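Local coordinates for IPT/TIG domain-containing protein BACOVA_02650 (Bacteroides ovatus, PDB 5E7H), which binds polysaccharide at the bacterial cell surface and probably captures xyloglucan there before its transport into the periplasm for degradation, at residues T63-I68 / P85-I90. Numbering follows the deposited sequence.
Sequences TQSGHI and PLENVI
Leu86 lays its CD1 methyl against the backbone of Thr63 and Gln64, with CD1 3.5 Å from Thr63 O and 4.0 Å from Gln64 N. Beside this methyl-to-backbone contact the rest is polar. Ser65 OG donates a hydrogen bond to Glu87 OE2 (2.9 Å), arriving on the syn lone pair, the side of OE2 that faces OE1. A chi1 of 59° turns the hydroxyl towards Glu87, flanked by the serine's own N and C, while the Glu87 chain bends at chi2 (89°) so that the carboxylate turns its oxygens, not its face, to Ser65, with OE1 3.5 Å from Ser65 CB. A water closes the ring: it accepts from Ser65 N at 3.1 Å and donates to Glu87 OE2 at 2.6 Å, giving this one oxygen two donors. With an alanine in place of Ser65 the direct donor to Glu87 OE2 is gone, and the carboxylate, held to this loop through the water, is likely to be freer to turn. The Ser65 side chain also touches Ile82, in the loop before Pro85, and Asn88 N donates to Pro85 O (3.0 Å), the bond that closes the 3-10 turn 86-88. The loop that leads into strand 68-72 belongs to the IPT/TIG domain, an immunoglobulin-like beta sandwich, and the turn leads into strand 89-91 of the xyloglucan-binding domain. The arrangement is a small surface contact of 180 Å², methyl packing plus one direct and one water-bridged link, at the junction of the two domains.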
loop_
_atom_site.group_PDB
_atom_site.type_symbol
_atom_site.label_atom_id
_atom_site.label_comp_id
_atom_site.label_asym_id
_atom_site.label_seq_id
_atom_site.Cartn_x
_atom_site.Cartn_y
_atom_site.Cartn_z
ATOM N N THR A 63 9.874 5.552 -13.121
ATOM C CA THR A 63 8.986 6.488 -13.790
ATOM C C THR A 63 7.858 5.755 -14.516
ATOM O O THR A 63 6.879 6.385 -14.909
ATOM C CB THR A 63 9.748 7.368 -14.812
ATOM O OG1 THR A 63 10.189 6.572 -15.911
ATOM C CG2 THR A 63 10.973 8.030 -14.163
ATOM N N GLN A 64 7.991 4.435 -14.673
ATOM C CA GLN A 64 6.993 3.608 -15.362
ATOM C C GLN A 64 6.819 2.312 -14.603
ATOM O O GLN A 64 7.698 1.911 -13.836
ATOM C CB GLN A 64 7.407 3.292 -16.797
ATOM C CG GLN A 64 7.641 4.504 -17.671
ATOM C CD GLN A 64 8.123 4.128 -19.053
ATOM O OE1 GLN A 64 8.538 2.990 -19.296
ATOM N NE2 GLN A 64 8.073 5.083 -19.969
ATOM N N SER A 65 5.691 1.651 -14.822
ATOM C CA SER A 65 5.466 0.320 -14.295
ATOM C C SER A 65 6.420 -0.681 -14.969
ATOM O O SER A 65 7.035 -0.394 -15.987
ATOM C CB SER A 65 4.022 -0.100 -14.514
ATOM O OG SER A 65 3.707 -0.074 -15.898
ATOM N N GLY A 66 6.557 -1.855 -14.364
ATOM C CA GLY A 66 7.478 -2.864 -14.857
ATOM C C GLY A 66 7.578 -4.011 -13.878
ATOM O O GLY A 66 6.660 -4.248 -13.100
ATOM N N HIS A 67 8.695 -4.739 -13.940
ATOM C CA HIS A 67 8.942 -5.840 -13.025
ATOM C C HIS A 67 10.354 -5.770 -12.481
ATOM O O HIS A 67 11.227 -5.158 -13.091
ATOM C CB HIS A 67 8.726 -7.176 -13.723
ATOM C CG HIS A 67 7.354 -7.327 -14.291
ATOM N ND1 HIS A 67 6.301 -7.822 -13.552
ATOM C CD2 HIS A 67 6.846 -7.009 -15.506
ATOM C CE1 HIS A 67 5.208 -7.817 -14.294
ATOM N NE2 HIS A 67 5.511 -7.326 -15.482
ATOM N N ILE A 68 10.564 -6.401 -11.335
ATOM C CA ILE A 68 11.911 -6.597 -10.812
ATOM C C ILE A 68 12.511 -7.877 -11.372
ATOM O O ILE A 68 11.864 -8.927 -11.375
ATOM C CB ILE A 68 11.901 -6.654 -9.274
ATOM C CG1 ILE A 68 11.303 -5.367 -8.678
ATOM C CG2 ILE A 68 13.319 -6.900 -8.741
ATOM C CD1 ILE A 68 11.121 -5.415 -7.190
ATOM N N PRO A 85 2.918 0.070 -10.041
ATOM C CA PRO A 85 1.756 0.156 -10.936
ATOM C C PRO A 85 1.127 1.541 -10.855
ATOM O O PRO A 85 0.044 1.737 -10.294
ATOM C CB PRO A 85 0.825 -0.928 -10.398
ATOM C CG PRO A 85 1.087 -0.947 -8.965
ATOM C CD PRO A 85 2.603 -0.740 -8.853
ATOM N N LEU A 86 1.833 2.517 -11.412
ATOM C CA LEU A 86 1.429 3.920 -11.311
ATOM C C LEU A 86 0.018 4.157 -11.854
ATOM O O LEU A 86 -0.721 4.993 -11.320
ATOM C CB LEU A 86 2.449 4.798 -12.042
ATOM C CG LEU A 86 3.799 4.800 -11.324
ATOM C CD1 LEU A 86 4.872 5.227 -12.332
ATOM C CD2 LEU A 86 3.795 5.704 -10.093
ATOM N N GLU A 87 -0.368 3.368 -12.858
ATOM C CA GLU A 87 -1.627 3.551 -13.549
ATOM C C GLU A 87 -2.821 3.041 -12.741
ATOM O O GLU A 87 -3.970 3.290 -13.099
ATOM C CB GLU A 87 -1.571 2.823 -14.904
ATOM C CG GLU A 87 -0.279 3.082 -15.750
ATOM C CD GLU A 87 0.874 2.111 -15.472
ATOM O OE1 GLU A 87 0.894 1.451 -14.419
ATOM O OE2 GLU A 87 1.784 2.009 -16.329
ATOM N N ASN A 88 -2.542 2.292 -11.681
ATOM C CA ASN A 88 -3.548 1.719 -10.798
ATOM C C ASN A 88 -3.811 2.566 -9.548
ATOM O O ASN A 88 -4.708 2.252 -8.766
ATOM C CB ASN A 88 -3.111 0.311 -10.338
ATOM C CG ASN A 88 -3.080 -0.696 -11.455
ATOM O OD1 ASN A 88 -2.085 -0.792 -12.170
ATOM N ND2 ASN A 88 -4.155 -1.464 -11.613
ATOM N N VAL A 89 -3.039 3.634 -9.347
ATOM C CA VAL A 89 -3.218 4.506 -8.197
ATOM C C VAL A 89 -4.501 5.307 -8.385
ATOM O O VAL A 89 -4.727 5.889 -9.449
ATOM C CB VAL A 89 -2.011 5.435 -8.016
ATOM C CG1 VAL A 89 -2.218 6.454 -6.902
ATOM C CG2 VAL A 89 -0.765 4.593 -7.719
ATOM N N ILE A 90 -5.329 5.325 -7.335
ATOM C CA ILE A 90 -6.596 6.035 -7.349
ATOM C C ILE A 90 -6.575 7.281 -6.445
ATOM O O ILE A 90 -7.439 8.137 -6.574
ATOM C CB ILE A 90 -7.758 5.102 -6.934
ATOM C CG1 ILE A 90 -7.585 4.549 -5.521
ATOM C CG2 ILE A 90 -7.894 3.960 -7.966
ATOM C CD1 ILE A 90 -8.817 3.919 -4.959
HETATM O O HOH W 1 3.897 3.503 -16.594
#